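Local coordinates for glutathione S-transferase (Acinetobacter baumannii, PDB 4MP4), which probably catalyses the conjugation of glutathione to electrophilic substrates and forms a dimer of two identical subunits, at residues A[7-12]-A[36-41]; A[11-16]-A[59-64]; A[150-155]-A[186-191]; A[156-161]-A[193-198]. All coordinates share one frame; numbering follows the deposited sequence.

Contact 1 (A[7-12]-A[36-41])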
# COMPACT_ATOMS: atom_id res chain seq x y z
N TYR A 7 -14.05 -16.19 -15.65
CA TYR A 7 -12.70 -16.23 -16.23
C TYR A 7 -11.72 -15.38 -15.40
O TYR A 7 -11.86 -14.15 -15.30
CB TYR A 7 -12.71 -15.76 -17.69
CG TYR A 7 -11.33 -15.44 -18.26
CD1 TYR A 7 -10.38 -16.44 -18.45
CD2 TYR A 7 -10.99 -14.13 -18.61
CE1 TYR A 7 -9.12 -16.15 -18.97
CE2 TYR A 7 -9.73 -13.82 -19.13
CZ TYR A 7 -8.80 -14.84 -19.30
OH TYR A 7 -7.54 -14.55 -19.81
N PHE A 8 -10.73 -16.04 -14.81
CA PHE A 8 -9.73 -15.38 -13.98
C PHE A 8 -8.35 -15.77 -14.46
O PHE A 8 -8.05 -16.96 -14.58
CB PHE A 8 -9.87 -15.82 -12.52
CG PHE A 8 -10.97 -15.15 -11.76
CD1 PHE A 8 -10.81 -13.86 -11.27
CD2 PHE A 8 -12.16 -15.81 -11.51
CE1 PHE A 8 -11.83 -13.23 -10.55
CE2 PHE A 8 -13.18 -15.20 -10.79
CZ PHE A 8 -13.01 -13.90 -10.31
N LYS A 9 -7.50 -14.80 -14.74
CA LYS A 9 -6.11 -15.12 -15.07
C LYS A 9 -5.11 -14.29 -14.25
O LYS A 9 -5.29 -13.08 -14.11
CB LYS A 9 -5.85 -14.94 -16.57
CG LYS A 9 -4.48 -15.44 -16.98
CD LYS A 9 -4.21 -15.24 -18.43
CE LYS A 9 -3.88 -16.54 -19.10
NZ LYS A 9 -5.07 -17.43 -19.09
N LEU A 10 -4.08 -14.95 -13.72
CA LEU A 10 -3.05 -14.30 -12.91
C LEU A 10 -1.73 -14.19 -13.66
O LEU A 10 -1.21 -15.19 -14.14
CB LEU A 10 -2.84 -15.07 -11.59
CG LEU A 10 -1.68 -14.59 -10.69
CD1 LEU A 10 -1.87 -13.14 -10.22
CD2 LEU A 10 -1.50 -15.51 -9.53
N TYR A 11 -1.18 -12.98 -13.76
CA TYR A 11 0.12 -12.80 -14.42
C TYR A 11 1.24 -12.62 -13.40
O TYR A 11 1.19 -11.72 -12.56
CB TYR A 11 0.09 -11.64 -15.43
CG TYR A 11 -0.90 -11.84 -16.55
CD1 TYR A 11 -2.27 -11.81 -16.30
CD2 TYR A 11 -0.48 -12.08 -17.86
CE1 TYR A 11 -3.19 -12.01 -17.30
CE2 TYR A 11 -1.40 -12.27 -18.87
CZ TYR A 11 -2.75 -12.24 -18.59
OH TYR A 11 -3.70 -12.42 -19.58
N THR A 12 2.24 -13.49 -13.47
CA THR A 12 3.39 -13.39 -12.59
C THR A 12 4.67 -13.08 -13.37
O THR A 12 4.67 -13.15 -14.60
CB THR A 12 3.61 -14.71 -11.82
OG1 THR A 12 4.68 -14.54 -10.88
CG2 THR A 12 3.97 -15.82 -12.78
N GLU A 36 -6.42 -19.24 -14.23
CA GLU A 36 -5.28 -19.65 -15.04
C GLU A 36 -4.11 -18.73 -14.74
O GLU A 36 -4.30 -17.55 -14.43
CB GLU A 36 -5.62 -19.56 -16.54
CG GLU A 36 -6.90 -20.30 -16.97
CD GLU A 36 -7.46 -19.83 -18.31
OE1 GLU A 36 -7.14 -18.70 -18.75
OE2 GLU A 36 -8.24 -20.58 -18.94
N ILE A 37 -2.91 -19.27 -14.86
CA ILE A 37 -1.69 -18.52 -14.58
C ILE A 37 -0.87 -18.31 -15.85
O ILE A 37 -0.80 -19.18 -16.71
CB ILE A 37 -0.84 -19.25 -13.50
CG1 ILE A 37 0.25 -18.33 -12.95
CG2 ILE A 37 -0.22 -20.51 -14.05
CD1 ILE A 37 0.25 -18.26 -11.44
N ALA A 38 -0.23 -17.15 -15.97
CA ALA A 38 0.69 -16.91 -17.07
C ALA A 38 1.89 -16.08 -16.60
O ALA A 38 1.84 -15.46 -15.54
CB ALA A 38 -0.02 -16.23 -18.24
N ALA A 39 2.95 -16.05 -17.40
CA ALA A 39 4.17 -15.34 -17.01
C ALA A 39 4.61 -14.26 -18.00
O ALA A 39 4.46 -14.42 -19.21
CB ALA A 39 5.30 -16.33 -16.79
N ILE A 40 5.17 -13.19 -17.44
CA ILE A 40 5.79 -12.10 -18.19
C ILE A 40 7.25 -11.85 -17.76
O ILE A 40 7.57 -11.87 -16.57
CB ILE A 40 5.03 -10.82 -17.98
CG1 ILE A 40 3.56 -11.02 -18.36
CG2 ILE A 40 5.65 -9.70 -18.78
CD1 ILE A 40 2.64 -10.03 -17.73
N ASP A 41 8.14 -11.64 -18.73
CA ASP A 41 9.53 -11.29 -18.44
C ASP A 41 9.68 -9.80 -18.28
O ASP A 41 8.81 -9.03 -18.70
CB ASP A 41 10.48 -11.76 -19.54
CG ASP A 41 10.75 -13.23 -19.48
OD1 ASP A 41 9.77 -14.00 -19.39
OD2 ASP A 41 11.93 -13.62 -19.51
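The carbonyl oxygen of E36 receives the amide N-H of L10 at 2.7 Å (L10 N to E36 O), a nearly straight bond with an N-H...O angle of 164°. A second approach to that oxygen comes from a C-H group, K9 CA lying 3.1 Å from E36 O. This pattern repeats along the pair: E36 N, A38 N and I40 N donate to the carbonyls of F8, L10 and T12, while T12 N returns a bond of 2.9 Å to A38 O. Strands 8-12 and 36-40 therefore run parallel, their directions 28° apart.

Charged and polar groups gather on the side of K9 and E36. The lysine chain starts with CG anti to its own amide nitrogen (chi1 -172°), passes across the E36 carbonyl and curls back through its last two torsions, bringing NZ to E36 OE1 in a salt bridge modelled at a short 2.5 Å. The same carboxylate oxygen lies in the plane of the Y7 ring, at its edge, 3.2 Å from CE1. Farther along this side, I40 CD1 reaches Y11 CD2 at 3.7 Å.

On the reverse side L10 and I37 point the same way and lie alongside each other, with L10 CD2 3.8 Å from I37 CD1. Both also pack on F25 of helix 19-30, and I37 meets L207 and Y215 of helix 199-215. Strand, covering helix and parallel neighbouring strand make up the beta-alpha-beta unit that opens the thioredoxin-like N-terminal domain of glutathione transferases.

Contact 2 (A[11-16]-A[59-64])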
# COMPACT_ATOMS: atom_id res chain seq x y z
N TYR A 11 -1.18 -12.98 -13.76
CA TYR A 11 0.12 -12.80 -14.42
C TYR A 11 1.24 -12.62 -13.40
O TYR A 11 1.19 -11.72 -12.56
CB TYR A 11 0.09 -11.64 -15.43
CG TYR A 11 -0.90 -11.84 -16.55
CD1 TYR A 11 -2.27 -11.81 -16.30
CD2 TYR A 11 -0.48 -12.08 -17.86
CE1 TYR A 11 -3.19 -12.01 -17.30
CE2 TYR A 11 -1.40 -12.27 -18.87
CZ TYR A 11 -2.75 -12.24 -18.59
OH TYR A 11 -3.70 -12.42 -19.58
N THR A 12 2.24 -13.49 -13.47
CA THR A 12 3.39 -13.39 -12.59
C THR A 12 4.67 -13.08 -13.37
O THR A 12 4.67 -13.15 -14.60
CB THR A 12 3.61 -14.71 -11.82
OG1 THR A 12 4.68 -14.54 -10.88
CG2 THR A 12 3.97 -15.82 -12.78
N ASP A 13 5.75 -12.74 -12.68
CA ASP A 13 7.04 -12.64 -13.33
C ASP A 13 7.50 -14.06 -13.71
O ASP A 13 7.15 -15.01 -13.03
CB ASP A 13 8.08 -11.98 -12.43
CG ASP A 13 8.30 -12.74 -11.13
OD1 ASP A 13 7.33 -12.98 -10.38
OD2 ASP A 13 9.46 -13.10 -10.85
N SER A 14 8.26 -14.19 -14.78
CA SER A 14 8.61 -15.50 -15.32
C SER A 14 9.45 -16.35 -14.35
O SER A 14 9.48 -17.57 -14.46
CB SER A 14 9.36 -15.35 -16.64
OG SER A 14 10.67 -14.84 -16.41
N GLN A 15 10.13 -15.71 -13.41
CA GLN A 15 10.93 -16.47 -12.48
C GLN A 15 10.22 -16.73 -11.16
O GLN A 15 10.80 -17.30 -10.25
CB GLN A 15 12.26 -15.77 -12.22
CG GLN A 15 13.38 -16.12 -13.18
CD GLN A 15 14.57 -15.22 -12.97
OE1 GLN A 15 15.60 -15.63 -12.43
NE2 GLN A 15 14.42 -13.95 -13.37
N PHE A 16 8.96 -16.30 -11.06
CA PHE A 16 8.14 -16.51 -9.86
C PHE A 16 8.77 -15.99 -8.57
O PHE A 16 8.56 -16.56 -7.51
CB PHE A 16 7.82 -17.99 -9.70
CG PHE A 16 6.83 -18.51 -10.68
CD1 PHE A 16 7.16 -18.63 -12.03
CD2 PHE A 16 5.56 -18.89 -10.26
CE1 PHE A 16 6.24 -19.10 -12.96
CE2 PHE A 16 4.63 -19.38 -11.18
CZ PHE A 16 4.97 -19.48 -12.53
N ALA A 59 1.45 -0.92 -13.85
CA ALA A 59 2.90 -0.82 -13.89
C ALA A 59 3.57 -2.21 -13.88
O ALA A 59 4.36 -2.52 -14.77
CB ALA A 59 3.41 0.03 -12.71
N LYS A 60 3.23 -3.04 -12.88
CA LYS A 60 3.99 -4.26 -12.59
C LYS A 60 3.13 -5.48 -12.31
O LYS A 60 1.96 -5.36 -11.95
CB LYS A 60 4.88 -4.04 -11.36
CG LYS A 60 5.65 -2.73 -11.35
CD LYS A 60 7.09 -2.96 -10.90
CE LYS A 60 7.77 -1.64 -10.54
NZ LYS A 60 7.66 -0.61 -11.61
N VAL A 61 3.73 -6.67 -12.43
CA VAL A 61 3.10 -7.88 -11.91
C VAL A 61 2.92 -7.73 -10.40
O VAL A 61 3.75 -7.09 -9.74
CB VAL A 61 3.92 -9.19 -12.23
CG1 VAL A 61 4.20 -9.32 -13.72
CG2 VAL A 61 5.20 -9.25 -11.45
N PRO A 62 1.85 -8.32 -9.84
CA PRO A 62 0.85 -9.16 -10.49
C PRO A 62 -0.29 -8.37 -11.14
O PRO A 62 -0.63 -7.27 -10.69
CB PRO A 62 0.28 -9.97 -9.33
CG PRO A 62 0.33 -8.99 -8.19
CD PRO A 62 1.66 -8.29 -8.38
N VAL A 63 -0.86 -8.95 -12.18
CA VAL A 63 -2.05 -8.42 -12.80
C VAL A 63 -3.07 -9.52 -12.75
O VAL A 63 -2.75 -10.68 -13.00
CB VAL A 63 -1.80 -8.02 -14.25
CG1 VAL A 63 -3.09 -7.56 -14.89
CG2 VAL A 63 -0.77 -6.93 -14.31
N LEU A 64 -4.30 -9.17 -12.37
CA LEU A 64 -5.39 -10.13 -12.39
C LEU A 64 -6.38 -9.73 -13.46
O LEU A 64 -6.92 -8.62 -13.43
CB LEU A 64 -6.10 -10.19 -11.04
CG LEU A 64 -7.24 -11.20 -11.00
CD1 LEU A 64 -6.67 -12.63 -11.01
CD2 LEU A 64 -8.15 -10.97 -9.81
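Strand 8-13 runs antiparallel to the chain around V63, where Y11 N donates to V63 O at 2.9 Å and 168°, whereas the return bond from V63 N to Y11 O is long at 3.5 Å and weak. Just before V63 comes the cis peptide between V61 and P62, the cis-proline turn of the thioredoxin fold. In related glutathione transferases the backbone just before this proline binds glutathione, so V61 probably lies beside the corresponding site in this ligand-free structure.

Y11 has CG beside its own amide nitrogen (chi1 -61°), which places the ring on the flank of the N-H that V63 accepts. The V63 carbonyl oxygen consequently also lies in the ring plane at its edge, 3.5 Å from Y11 CD1. Next to it the two CB atoms of Y11 and V63 are 4.3 Å apart.

V61 points toward strand 8-13 and sets both methyls against one side of the T12-D13 peptide. V61 CG1 touches T12 C at 3.8 Å, and V61 CG2 rests 3.7 Å from D13 N. Beyond this the chain leaves the sheet through a type I turn from D13 to F16, while the D13 carboxylate accepts the amides of L17 and S18. T12 turns away from V61 to pack on W204 of helix 199-215. P62 packs on Y20 and A21 of helix 19-30, and its CA directs a C-H at Y11 O over 3.3 Å, with an angle of 140° at the hydrogen.

Contact 3 (A[150-155]-A[186-191])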
# COMPACT_ATOMS: atom_id res chain seq x y z
N LYS A 150 5.10 -9.05 19.14
CA LYS A 150 3.96 -8.42 19.79
C LYS A 150 2.62 -9.01 19.33
O LYS A 150 1.77 -9.39 20.15
CB LYS A 150 3.98 -6.91 19.55
CG LYS A 150 2.79 -6.19 20.16
CD LYS A 150 2.62 -6.51 21.64
CE LYS A 150 1.44 -5.76 22.24
NZ LYS A 150 0.25 -5.83 21.33
N LEU A 151 2.42 -9.07 18.02
CA LEU A 151 1.19 -9.61 17.45
C LEU A 151 1.06 -11.12 17.64
O LEU A 151 -0.03 -11.67 17.54
CB LEU A 151 1.10 -9.27 15.97
CG LEU A 151 0.86 -7.81 15.56
CD1 LEU A 151 0.92 -7.70 14.05
CD2 LEU A 151 -0.48 -7.30 16.07
N LEU A 152 2.17 -11.81 17.90
CA LEU A 152 2.11 -13.26 18.08
C LEU A 152 2.37 -13.71 19.52
O LEU A 152 2.81 -14.84 19.76
CB LEU A 152 3.10 -13.96 17.14
CG LEU A 152 2.75 -13.95 15.66
CD1 LEU A 152 3.92 -14.54 14.88
CD2 LEU A 152 1.44 -14.74 15.40
N ALA A 153 2.12 -12.83 20.48
CA ALA A 153 2.31 -13.18 21.88
C ALA A 153 1.32 -14.28 22.32
O ALA A 153 0.31 -14.53 21.65
CB ALA A 153 2.22 -11.94 22.77
N SER A 154 1.63 -14.93 23.44
CA SER A 154 0.86 -16.07 23.96
C SER A 154 0.91 -17.26 23.01
O SER A 154 -0.06 -18.02 22.91
CB SER A 154 -0.60 -15.69 24.27
OG SER A 154 -0.69 -14.59 25.16
N ASP A 155 2.04 -17.43 22.33
CA ASP A 155 2.26 -18.56 21.43
C ASP A 155 1.10 -18.82 20.46
O ASP A 155 0.62 -19.96 20.32
CB ASP A 155 2.59 -19.83 22.23
CG ASP A 155 4.09 -20.01 22.46
OD1 ASP A 155 4.87 -19.64 21.56
OD2 ASP A 155 4.48 -20.51 23.53
N GLU A 186 13.79 -18.39 17.74
CA GLU A 186 13.18 -19.71 17.60
C GLU A 186 11.67 -19.65 17.42
O GLU A 186 11.09 -20.38 16.62
CB GLU A 186 13.53 -20.61 18.79
CG GLU A 186 14.96 -21.15 18.78
CD GLU A 186 15.28 -21.98 17.53
OE1 GLU A 186 14.37 -22.68 17.03
OE2 GLU A 186 16.44 -21.91 17.05
N ARG A 187 11.03 -18.76 18.17
CA ARG A 187 9.58 -18.62 18.15
C ARG A 187 9.08 -18.19 16.77
O ARG A 187 8.06 -18.68 16.29
CB ARG A 187 9.13 -17.63 19.23
CG ARG A 187 7.79 -16.99 18.98
CD ARG A 187 6.69 -17.87 19.47
NE ARG A 187 5.38 -17.34 19.15
CZ ARG A 187 4.67 -17.71 18.09
NH1 ARG A 187 5.16 -18.61 17.24
NH2 ARG A 187 3.47 -17.18 17.87
N LEU A 188 9.83 -17.30 16.12
CA LEU A 188 9.45 -16.79 14.81
C LEU A 188 9.80 -17.74 13.66
O LEU A 188 9.13 -17.71 12.62
CB LEU A 188 10.06 -15.40 14.56
CG LEU A 188 9.49 -14.32 15.47
CD1 LEU A 188 10.21 -13.00 15.26
CD2 LEU A 188 7.98 -14.18 15.23
N LYS A 189 10.82 -18.56 13.83
CA LYS A 189 11.11 -19.60 12.84
C LYS A 189 9.98 -20.62 12.83
O LYS A 189 9.46 -20.99 11.78
CB LYS A 189 12.43 -20.31 13.13
CG LYS A 189 13.65 -19.48 12.75
CD LYS A 189 14.93 -20.22 13.08
CE LYS A 189 16.16 -19.36 12.89
NZ LYS A 189 17.38 -20.09 13.35
N ASN A 190 9.59 -21.07 14.02
CA ASN A 190 8.46 -21.99 14.15
C ASN A 190 7.20 -21.46 13.47
O ASN A 190 6.56 -22.19 12.72
CB ASN A 190 8.19 -22.32 15.63
CG ASN A 190 9.26 -23.21 16.23
OD1 ASN A 190 9.92 -23.99 15.53
ND2 ASN A 190 9.43 -23.12 17.55
N TYR A 191 6.86 -20.19 13.73
CA TYR A 191 5.73 -19.54 13.09
C TYR A 191 5.87 -19.55 11.57
O TYR A 191 4.96 -19.96 10.85
CB TYR A 191 5.58 -18.09 13.55
CG TYR A 191 4.54 -17.32 12.74
CD1 TYR A 191 3.18 -17.55 12.93
CD2 TYR A 191 4.92 -16.37 11.80
CE1 TYR A 191 2.23 -16.87 12.20
CE2 TYR A 191 3.98 -15.67 11.07
CZ TYR A 191 2.63 -15.93 11.27
OH TYR A 191 1.68 -15.25 10.53
O HOH W 1 5.43 -14.18 20.29
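One face of the Y191 ring carries L152 CD1, and the edge of the R187 guanidinium carries L152 O, a single leucine thus serving two flat groups. The methyl sits over the middle of the ring, 3.6 Å from its centroid and 12° off the normal, a clear CH-pi contact. Meanwhile R187 NH2 donates to L152 O at 3.1 Å. That oxygen lies in the guanidinium plane, and the N-H arrives in the carbonyl plane on a lone pair, with an N-H...O angle of 165°.

R187 reaches this position by a bend at chi2 (84°), followed by an extended CG-CD bond and a turn of the guanidinium at the last torsion. NH2 also comes within 3.3 Å of L152 CB and makes a weak bond to the carbonyl of A156. D155 OD1 stands 3.4 Å from R187 NE but well out of the guanidinium plane, so the attraction is of charge alone, and D155 is poorly ordered. A water weakly links L152 O with R187 NE.

L188 CD2 adds an apolar contact of 4.1 Å to L152 CD1. The Y191 hydroxyl is hydrogen-bonded to D167 of helix 165-178. Since L152 is the first residue to leave helical geometry after helix 135-151, the cationic arginine may favour that helix's carbonyl end. The contact joins this end to helix 186-196 within the all-helical C-terminal domain of the glutathione S-transferase fold.

Contact 4 (A[156-161]-A[193-198])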
# COMPACT_ATOMS: atom_id res chain seq x y z
N ALA A 156 0.65 -17.76 19.81
CA ALA A 156 -0.39 -17.85 18.81
C ALA A 156 0.08 -18.68 17.62
O ALA A 156 1.27 -18.68 17.28
CB ALA A 156 -0.81 -16.47 18.35
N GLU A 157 -0.85 -19.38 16.98
CA GLU A 157 -0.54 -20.14 15.78
C GLU A 157 -0.68 -19.23 14.54
O GLU A 157 0.10 -19.33 13.60
CB GLU A 157 -1.45 -21.37 15.71
CG GLU A 157 -1.39 -22.13 14.40
CD GLU A 157 -2.33 -23.33 14.37
OE1 GLU A 157 -2.97 -23.63 15.41
OE2 GLU A 157 -2.43 -23.98 13.30
N PHE A 158 -1.67 -18.34 14.56
CA PHE A 158 -1.87 -17.34 13.51
C PHE A 158 -1.96 -15.94 14.12
O PHE A 158 -2.13 -15.81 15.32
CB PHE A 158 -3.14 -17.64 12.73
CG PHE A 158 -3.14 -19.00 12.09
CD1 PHE A 158 -2.46 -19.22 10.90
CD2 PHE A 158 -3.79 -20.06 12.70
CE1 PHE A 158 -2.46 -20.47 10.30
CE2 PHE A 158 -3.79 -21.31 12.11
CZ PHE A 158 -3.12 -21.51 10.91
N LEU A 159 -1.86 -14.90 13.29
CA LEU A 159 -1.83 -13.52 13.78
C LEU A 159 -3.13 -13.07 14.43
O LEU A 159 -3.11 -12.35 15.42
CB LEU A 159 -1.51 -12.57 12.62
CG LEU A 159 -0.05 -12.44 12.18
CD1 LEU A 159 0.02 -11.67 10.86
CD2 LEU A 159 0.76 -11.76 13.29
N PHE A 160 -4.25 -13.48 13.85
CA PHE A 160 -5.55 -12.94 14.22
C PHE A 160 -6.57 -14.03 14.59
O PHE A 160 -7.77 -13.88 14.34
CB PHE A 160 -6.08 -12.07 13.07
CG PHE A 160 -5.16 -10.95 12.70
CD1 PHE A 160 -4.93 -9.91 13.60
CD2 PHE A 160 -4.50 -10.94 11.49
CE1 PHE A 160 -4.05 -8.87 13.28
CE2 PHE A 160 -3.64 -9.91 11.16
CZ PHE A 160 -3.41 -8.88 12.06
N GLY A 161 -6.08 -15.10 15.20
CA GLY A 161 -6.93 -16.21 15.60
C GLY A 161 -6.80 -17.34 14.61
O GLY A 161 -6.02 -18.28 14.78
N LEU A 193 7.90 -21.33 9.58
CA LEU A 193 7.98 -22.66 8.97
C LEU A 193 6.60 -23.28 8.83
O LEU A 193 6.26 -23.85 7.81
CB LEU A 193 8.89 -23.60 9.78
CG LEU A 193 8.64 -25.10 9.51
CD1 LEU A 193 9.08 -25.55 8.10
CD2 LEU A 193 9.26 -26.01 10.59
N GLN A 194 5.82 -23.15 9.89
CA GLN A 194 4.47 -23.66 9.87
C GLN A 194 3.65 -22.95 8.80
O GLN A 194 2.90 -23.58 8.05
CB GLN A 194 3.82 -23.53 11.24
CG GLN A 194 2.33 -23.73 11.19
CD GLN A 194 1.68 -23.76 12.56
OE1 GLN A 194 0.46 -23.85 12.66
NE2 GLN A 194 2.50 -23.70 13.61
N GLN A 195 3.79 -21.63 8.71
CA GLN A 195 3.07 -20.90 7.68
C GLN A 195 3.45 -21.38 6.28
O GLN A 195 2.61 -21.43 5.39
CB GLN A 195 3.26 -19.39 7.83
CG GLN A 195 2.62 -18.83 9.12
CD GLN A 195 1.16 -19.29 9.29
OE1 GLN A 195 0.43 -19.41 8.32
NE2 GLN A 195 0.76 -19.52 10.54
N TRP A 196 4.72 -21.74 6.11
CA TRP A 196 5.25 -22.18 4.82
C TRP A 196 4.67 -23.54 4.40
O TRP A 196 4.68 -23.88 3.22
CB TRP A 196 6.79 -22.24 4.88
CG TRP A 196 7.46 -21.73 3.65
CD1 TRP A 196 8.31 -22.42 2.83
CD2 TRP A 196 7.34 -20.41 3.09
NE1 TRP A 196 8.72 -21.62 1.79
CE2 TRP A 196 8.14 -20.37 1.93
CE3 TRP A 196 6.63 -19.26 3.45
CZ2 TRP A 196 8.26 -19.23 1.13
CZ3 TRP A 196 6.75 -18.12 2.65
CH2 TRP A 196 7.55 -18.12 1.50
N GLN A 197 4.18 -24.31 5.37
CA GLN A 197 3.66 -25.66 5.11
C GLN A 197 2.18 -25.63 4.82
O GLN A 197 1.58 -26.65 4.54
CB GLN A 197 3.93 -26.59 6.30
CG GLN A 197 5.41 -26.84 6.55
CD GLN A 197 6.07 -27.61 5.42
OE1 GLN A 197 5.47 -28.51 4.82
NE2 GLN A 197 7.33 -27.26 5.11
N ARG A 198 1.59 -24.44 4.89
CA ARG A 198 0.22 -24.24 4.43
C ARG A 198 0.16 -24.74 2.98
O ARG A 198 1.04 -24.43 2.19
CB ARG A 198 -0.12 -22.75 4.52
CG ARG A 198 -1.54 -22.37 4.18
CD ARG A 198 -2.37 -22.22 5.43
NE ARG A 198 -3.74 -21.86 5.10
CZ ARG A 198 -4.77 -21.97 5.94
NH1 ARG A 198 -4.58 -22.42 7.17
NH2 ARG A 198 -5.98 -21.61 5.54
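Polar approaches between loop 156-161 and the end of helix 186-196 centre on E157. Its backbone oxygen, E157 O, lies 3.1 Å from Q195 NE2. The E157 side chain, extended from a CG anti to the backbone nitrogen (chi1 171°), crosses that of Q194 at about a right angle.

Packing of flat groups is carried by F158. Q195 bends at chi2 (-50°), which swings its amide back to the phenyl ring, NE2 standing 3.3 Å from F158 CD1 and 3.4 Å from F158 CE1. The approach is oblique, with ring and amide planes 65° apart. Behind it Q195 packs on D167 and A171 of helix 165-178, and on W163 in the loop before that helix.

Within the helical C-terminal domain of the glutathione transferase fold, this loop bridges helices 135-151 and 165-178, and the opposing segment ends at R198, the N-cap residue of helix 199-215.

The charged group at this edge of the contact is R198, whose NH1 lies 4.1 Å from F158 CZ, at the far end of the ring. The two side chains cross at about a right angle. The carboxylate of E157 is too distant for an ion pair, 6.7 Å separating its OE2 from R198 NH1. The guanidinium is engaged by other partners: a salt bridge to E30, at the end of helix 19-30 in the thioredoxin-like domain, and a cation-pi contact with W163, whose ring also meets that of F158.

Contacts 1 and 2 share Y11 and T12 and flank strand 8-13 within one sheet: a regular parallel pairing on one side, a looser antiparallel pairing beside a cis-proline on the other. Both are partly buried; contact 1 rests on five backbone hydrogen bonds, contact 2 on one sound bond and the packing of V61. Contacts 3 and 4, with centres about 9 Å apart, both use helix 186-196 and lie across the chain's centre from the sheet. There side chains reach across to rings and backbone carbonyls: contact 3 is buried, with a methyl over a ring and an arginine gripping a carbonyl, whereas contact 4 is at the surface, with mostly oblique amide and ring approaches.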